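N-deoxyribosyltransferase (Bacillus psychrosaccharolyticus, PDB 6EVS) probably catalyses the transfer of 2-deoxyribosyl groups between nucleobases, an exchange of use in making modified nucleosides. Local coordinates at residues A[80-83]-A[84-88]; A[49-52]-A[53-57]. One frame throughout, in Å; residues are numbered along the deposited sequence.

Overall arrangement
Along the chain, contact 2 comes first, in the opening turns of helix 49-65; strand 68-72 follows, and then contact 1 begins helix 80-91. Both are local, each made along one helix, so neither closes a loop and the two follow in series without nesting or crossing. Contact 1 belongs to the crossover from strand 68-72 to strand 96-99, against the parallel sheet of a Rossmann-like, flavodoxin-type order 2-1-3-4-5. Contact 2 lies farther from the chain centre, among other subunits of the hexamer. Although their centres are about 17 Å apart, they meet where Trp84 CH2 lies 3.9 Å from Phe56 CE1, and both reach the second subunit.

Contact 1: A[80-83]-A[84-88]; sequences TGTA and WELGA
Local i to i+4 contacts join the buried first turns of helix 80-91, the helix that follows strand 68-72: the N-H groups of Trp84 to Gly87 bond to the carbonyls of Thr80 to Ala83. All four backbone bonds are present; Trp84 N reaches Thr80 O at 3.0 Å and Glu85 N reaches Gly81 O at 2.9 Å. The Glu85 side chain then runs back past the same carbonyl: with CG beside its own backbone N (chi1 -64°), CG comes within 3.2 Å of Gly81 O, and the chain continues extended. Gly81 presents nothing but backbone to it. The carboxylate finds its polar partner on strand 3-7, where OE2 is hydrogen-bonded to Tyr5 OH. Helix 80-91 is the connecting helix of a right-handed beta-alpha-beta crossover between strands 68-72 and 96-99, in a doubly wound parallel-sheet fold. Leu86 faces the sheet, lying on Val96 and Leu98 of strand 96-99 while its CG sits 3.4 Å from Thr82 O. Its CD1 approaches Thr82 CG2 at 4.3 Å, and the Thr82 side chain also touches Ala7 of strand 3-7 and Ile73. Trp84 turns elsewhere. Its CB stays 3.4 Å from Gly81 O, but CG lies anti to the backbone N (chi1 -172°), which swings the indole off this turn toward the second subunit. Within the helix, Glu85 CG lies in plane at the edge of the ring. The large flat indole packs on Gly87 of the second subunit, where the lack of a side chain suits close approach, and the small Ala83 packs on Thr80 of that subunit.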
loop_
_atom_site.group_PDB
_atom_site.type_symbol
_atom_site.label_atom_id
_atom_site.label_comp_id
_atom_site.label_asym_id
_atom_site.label_seq_id
_atom_site.Cartn_x
_atom_site.Cartn_y
_atom_site.Cartn_z
ATOM N N THR A 80 5.943 15.143 -18.171
ATOM C CA THR A 80 5.285 13.836 -18.158
ATOM C C THR A 80 5.851 12.936 -17.058
ATOM O O THR A 80 5.108 12.416 -16.209
ATOM C CB THR A 80 5.438 13.199 -19.547
ATOM O OG1 THR A 80 5.156 14.195 -20.538
ATOM C CG2 THR A 80 4.465 12.072 -19.737
ATOM N N GLY A 81 7.170 12.745 -17.047
ATOM C CA GLY A 81 7.763 11.899 -16.020
ATOM C C GLY A 81 7.618 12.504 -14.638
ATOM O O GLY A 81 7.370 11.790 -13.664
ATOM N N THR A 82 7.764 13.833 -14.531
ATOM C CA THR A 82 7.567 14.481 -13.232
ATOM C C THR A 82 6.149 14.255 -12.730
ATOM O O THR A 82 5.943 13.853 -11.575
ATOM C CB THR A 82 7.868 15.981 -13.329
ATOM O OG1 THR A 82 9.263 16.162 -13.605
ATOM C CG2 THR A 82 7.516 16.688 -12.006
ATOM N N ALA A 83 5.158 14.466 -13.600
ATOM C CA ALA A 83 3.768 14.245 -13.201
ATOM C C ALA A 83 3.542 12.801 -12.749
ATOM O O ALA A 83 2.858 12.553 -11.745
ATOM C CB ALA A 83 2.836 14.600 -14.365
ATOM N N TRP A 84 4.135 11.841 -13.471
ATOM C CA TRP A 84 4.086 10.428 -13.073
ATOM C C TRP A 84 4.677 10.233 -11.681
ATOM O O TRP A 84 4.101 9.532 -10.827
ATOM C CB TRP A 84 4.835 9.593 -14.136
ATOM C CG TRP A 84 4.730 8.083 -13.994
ATOM C CD1 TRP A 84 3.916 7.243 -14.707
ATOM C CD2 TRP A 84 5.465 7.251 -13.083
ATOM N NE1 TRP A 84 4.082 5.940 -14.277
ATOM C CE2 TRP A 84 5.037 5.914 -13.296
ATOM C CE3 TRP A 84 6.451 7.498 -12.122
ATOM C CZ2 TRP A 84 5.566 4.824 -12.578
ATOM C CZ3 TRP A 84 6.965 6.398 -11.384
ATOM C CH2 TRP A 84 6.512 5.089 -11.623
ATOM N N GLU A 85 5.820 10.863 -11.417
ATOM C CA GLU A 85 6.456 10.703 -10.111
ATOM C C GLU A 85 5.638 11.335 -8.994
ATOM O O GLU A 85 5.694 10.855 -7.858
ATOM C CB GLU A 85 7.866 11.295 -10.136
ATOM C CG GLU A 85 8.766 10.539 -11.115
ATOM C CD GLU A 85 10.109 11.204 -11.324
ATOM O OE1 GLU A 85 10.233 12.442 -11.162
ATOM O OE2 GLU A 85 11.048 10.469 -11.674
ATOM N N LEU A 86 4.902 12.414 -9.266
ATOM C CA LEU A 86 4.042 12.960 -8.204
ATOM C C LEU A 86 2.838 12.060 -7.943
ATOM O O LEU A 86 2.416 11.913 -6.795
ATOM C CB LEU A 86 3.575 14.384 -8.553
ATOM C CG LEU A 86 4.690 15.405 -8.768
ATOM C CD1 LEU A 86 4.109 16.663 -9.422
ATOM C CD2 LEU A 86 5.366 15.751 -7.443
ATOM N N GLY A 87 2.269 11.448 -8.986
ATOM C CA GLY A 87 1.188 10.497 -8.757
ATOM C C GLY A 87 1.647 9.274 -7.969
ATOM O O GLY A 87 0.995 8.847 -7.012
ATOM N N ALA A 88 2.790 8.694 -8.356
ATOM C CA ALA A 88 3.351 7.608 -7.558
ATOM C C ALA A 88 3.597 8.050 -6.118
ATOM O O ALA A 88 3.230 7.343 -5.165
ATOM C CB ALA A 88 4.647 7.103 -8.199
#

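Contact 2: A[49-52]-A[53-57]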
loop_
_atom_site.group_PDB
_atom_site.type_symbol
_atom_site.label_atom_id
_atom_site.label_comp_id
_atom_site.label_asym_id
_atom_site.label_seq_id
_atom_site.Cartn_x
_atom_site.Cartn_y
_atom_site.Cartn_z
ATOM N N PHE A 49 18.826 -1.236 -22.617
ATOM C CA PHE A 49 17.821 -1.802 -21.717
ATOM C C PHE A 49 18.317 -1.814 -20.277
ATOM O O PHE A 49 17.558 -1.508 -19.350
ATOM C CB PHE A 49 17.432 -3.220 -22.148
ATOM C CG PHE A 49 16.293 -3.785 -21.348
ATOM C CD1 PHE A 49 14.991 -3.443 -21.655
ATOM C CD2 PHE A 49 16.526 -4.617 -20.270
ATOM C CE1 PHE A 49 13.936 -3.927 -20.912
ATOM C CE2 PHE A 49 15.470 -5.104 -19.521
ATOM C CZ PHE A 49 14.174 -4.756 -19.848
ATOM N N GLU A 50 19.585 -2.185 -20.066
ATOM C CA GLU A 50 20.158 -2.114 -18.723
ATOM C C GLU A 50 20.044 -0.707 -18.137
ATOM O O GLU A 50 19.684 -0.533 -16.964
ATOM C CB GLU A 50 21.621 -2.558 -18.765
ATOM C CG GLU A 50 22.282 -2.672 -17.403
ATOM C CD GLU A 50 23.597 -3.408 -17.448
ATOM O OE1 GLU A 50 24.660 -2.779 -17.216
ATOM O OE2 GLU A 50 23.593 -4.631 -17.721
ATOM N N TRP A 51 20.369 0.315 -18.940
ATOM C CA TRP A 51 20.336 1.691 -18.451
ATOM C C TRP A 51 18.909 2.135 -18.141
ATOM O O TRP A 51 18.651 2.723 -17.079
ATOM C CB TRP A 51 21.010 2.624 -19.478
ATOM C CG TRP A 51 20.909 4.058 -19.087
ATOM C CD1 TRP A 51 21.786 4.769 -18.316
ATOM C CD2 TRP A 51 19.848 4.952 -19.419
ATOM N NE1 TRP A 51 21.328 6.056 -18.145
ATOM C CE2 TRP A 51 20.144 6.196 -18.820
ATOM C CE3 TRP A 51 18.679 4.829 -20.178
ATOM C CZ2 TRP A 51 19.306 7.305 -18.950
ATOM C CZ3 TRP A 51 17.850 5.936 -20.309
ATOM C CH2 TRP A 51 18.164 7.149 -19.687
ATOM N N ARG A 52 17.960 1.828 -19.033
ATOM C CA ARG A 52 16.565 2.185 -18.779
ATOM C C ARG A 52 16.042 1.502 -17.509
ATOM O O ARG A 52 15.320 2.112 -16.713
ATOM C CB ARG A 52 15.704 1.829 -20.001
ATOM C CG ARG A 52 14.840 0.589 -19.830
ATOM C CD ARG A 52 13.984 0.225 -21.038
ATOM N NE ARG A 52 12.888 -0.670 -20.648
ATOM C CZ ARG A 52 11.876 -1.003 -21.445
ATOM N NH1 ARG A 52 11.819 -0.501 -22.675
ATOM N NH2 ARG A 52 10.913 -1.815 -21.012
ATOM N N THR A 53 16.425 0.247 -17.291
ATOM C CA THR A 53 15.958 -0.489 -16.120
ATOM C C THR A 53 16.537 0.094 -14.843
ATOM O O THR A 53 15.802 0.338 -13.876
ATOM C CB THR A 53 16.321 -1.964 -16.262
ATOM O OG1 THR A 53 15.814 -2.453 -17.505
ATOM C CG2 THR A 53 15.760 -2.793 -15.077
ATOM N N PHE A 54 17.860 0.300 -14.808
ATOM C CA PHE A 54 18.488 0.764 -13.575
ATOM C C PHE A 54 18.027 2.169 -13.208
ATOM O O PHE A 54 17.826 2.472 -12.027
ATOM C CB PHE A 54 20.005 0.715 -13.706
ATOM C CG PHE A 54 20.570 -0.673 -13.612
ATOM C CD1 PHE A 54 19.845 -1.691 -13.008
ATOM C CD2 PHE A 54 21.818 -0.964 -14.139
ATOM C CE1 PHE A 54 20.363 -2.991 -12.923
ATOM C CE2 PHE A 54 22.339 -2.252 -14.049
ATOM C CZ PHE A 54 21.606 -3.263 -13.439
ATOM N N VAL A 55 17.872 3.044 -14.200
ATOM C CA VAL A 55 17.434 4.404 -13.901
ATOM C C VAL A 55 16.029 4.388 -13.316
ATOM O O VAL A 55 15.756 5.024 -12.289
ATOM C CB VAL A 55 17.517 5.283 -15.161
ATOM C CG1 VAL A 55 16.705 6.568 -14.949
ATOM C CG2 VAL A 55 18.972 5.609 -15.495
ATOM N N PHE A 56 15.110 3.676 -13.970
ATOM C CA PHE A 56 13.761 3.541 -13.432
ATOM C C PHE A 56 13.792 2.997 -12.009
ATOM O O PHE A 56 13.207 3.582 -11.091
ATOM C CB PHE A 56 12.930 2.629 -14.335
ATOM C CG PHE A 56 11.509 2.465 -13.874
ATOM C CD1 PHE A 56 10.526 3.387 -14.242
ATOM C CD2 PHE A 56 11.161 1.409 -13.084
ATOM C CE1 PHE A 56 9.200 3.229 -13.810
ATOM C CE2 PHE A 56 9.833 1.245 -12.623
ATOM C CZ PHE A 56 8.859 2.172 -12.991
ATOM N N LYS A 57 14.505 1.886 -11.809
ATOM C CA LYS A 57 14.516 1.242 -10.499
ATOM C C LYS A 57 15.172 2.134 -9.462
ATOM O O LYS A 57 14.671 2.261 -8.346
ATOM C CB LYS A 57 15.235 -0.106 -10.576
ATOM C CG LYS A 57 14.442 -1.169 -11.293
ATOM C CD LYS A 57 15.217 -2.501 -11.346
ATOM C CE LYS A 57 14.355 -3.611 -11.929
ATOM N NZ LYS A 57 14.694 -4.967 -11.396
HETATM O O HOH W 1 13.251 -1.641 -18.389
#
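Thr53 binds the carbonyl of Phe49 twice: OG1 donates to Phe49 O at 2.7 Å, and Thr53 N donates to the same oxygen at 2.9 Å, the two donors arriving from opposite faces of the carbonyl plane. Placing OG1 beside the backbone N (chi1 -54°) brings the hydroxyl back over the preceding turn, where it also lies over one face of the Phe49 ring, offset toward the rim, 3.3 Å from OG1 to Phe49 CE2. A water donates to OG1 as well, though its link to Arg52 NE is doubtfully short. The charged end of Arg52 pairs with Asp112 of the second subunit; Phe49 CE1 of the same chain as Arg52 sits over one face of the Arg52 guanidinium, toward its rim. At its root the arginine chain is tight, CG standing 3.0 Å from Thr53 N with chi1 at 105°, far from a staggered angle. Farther round the helix, Val55 CG2 makes a CH-pi contact over the face of the Trp51 five-membered ring, 3.8 Å from its centroid, while the indole N-H is taken by Gln40 O. On another side, the aliphatic CG of Glu50 approaches Phe54 CE2 at 3.4 Å. Phe49 and Phe54 suit an interface, since each meets the other's counterpart on the third subunit. A threonine hydroxyl bonded back to the i-4 carbonyl is common in alpha-helices; here it lies in the first turns of a hexamer interface helix.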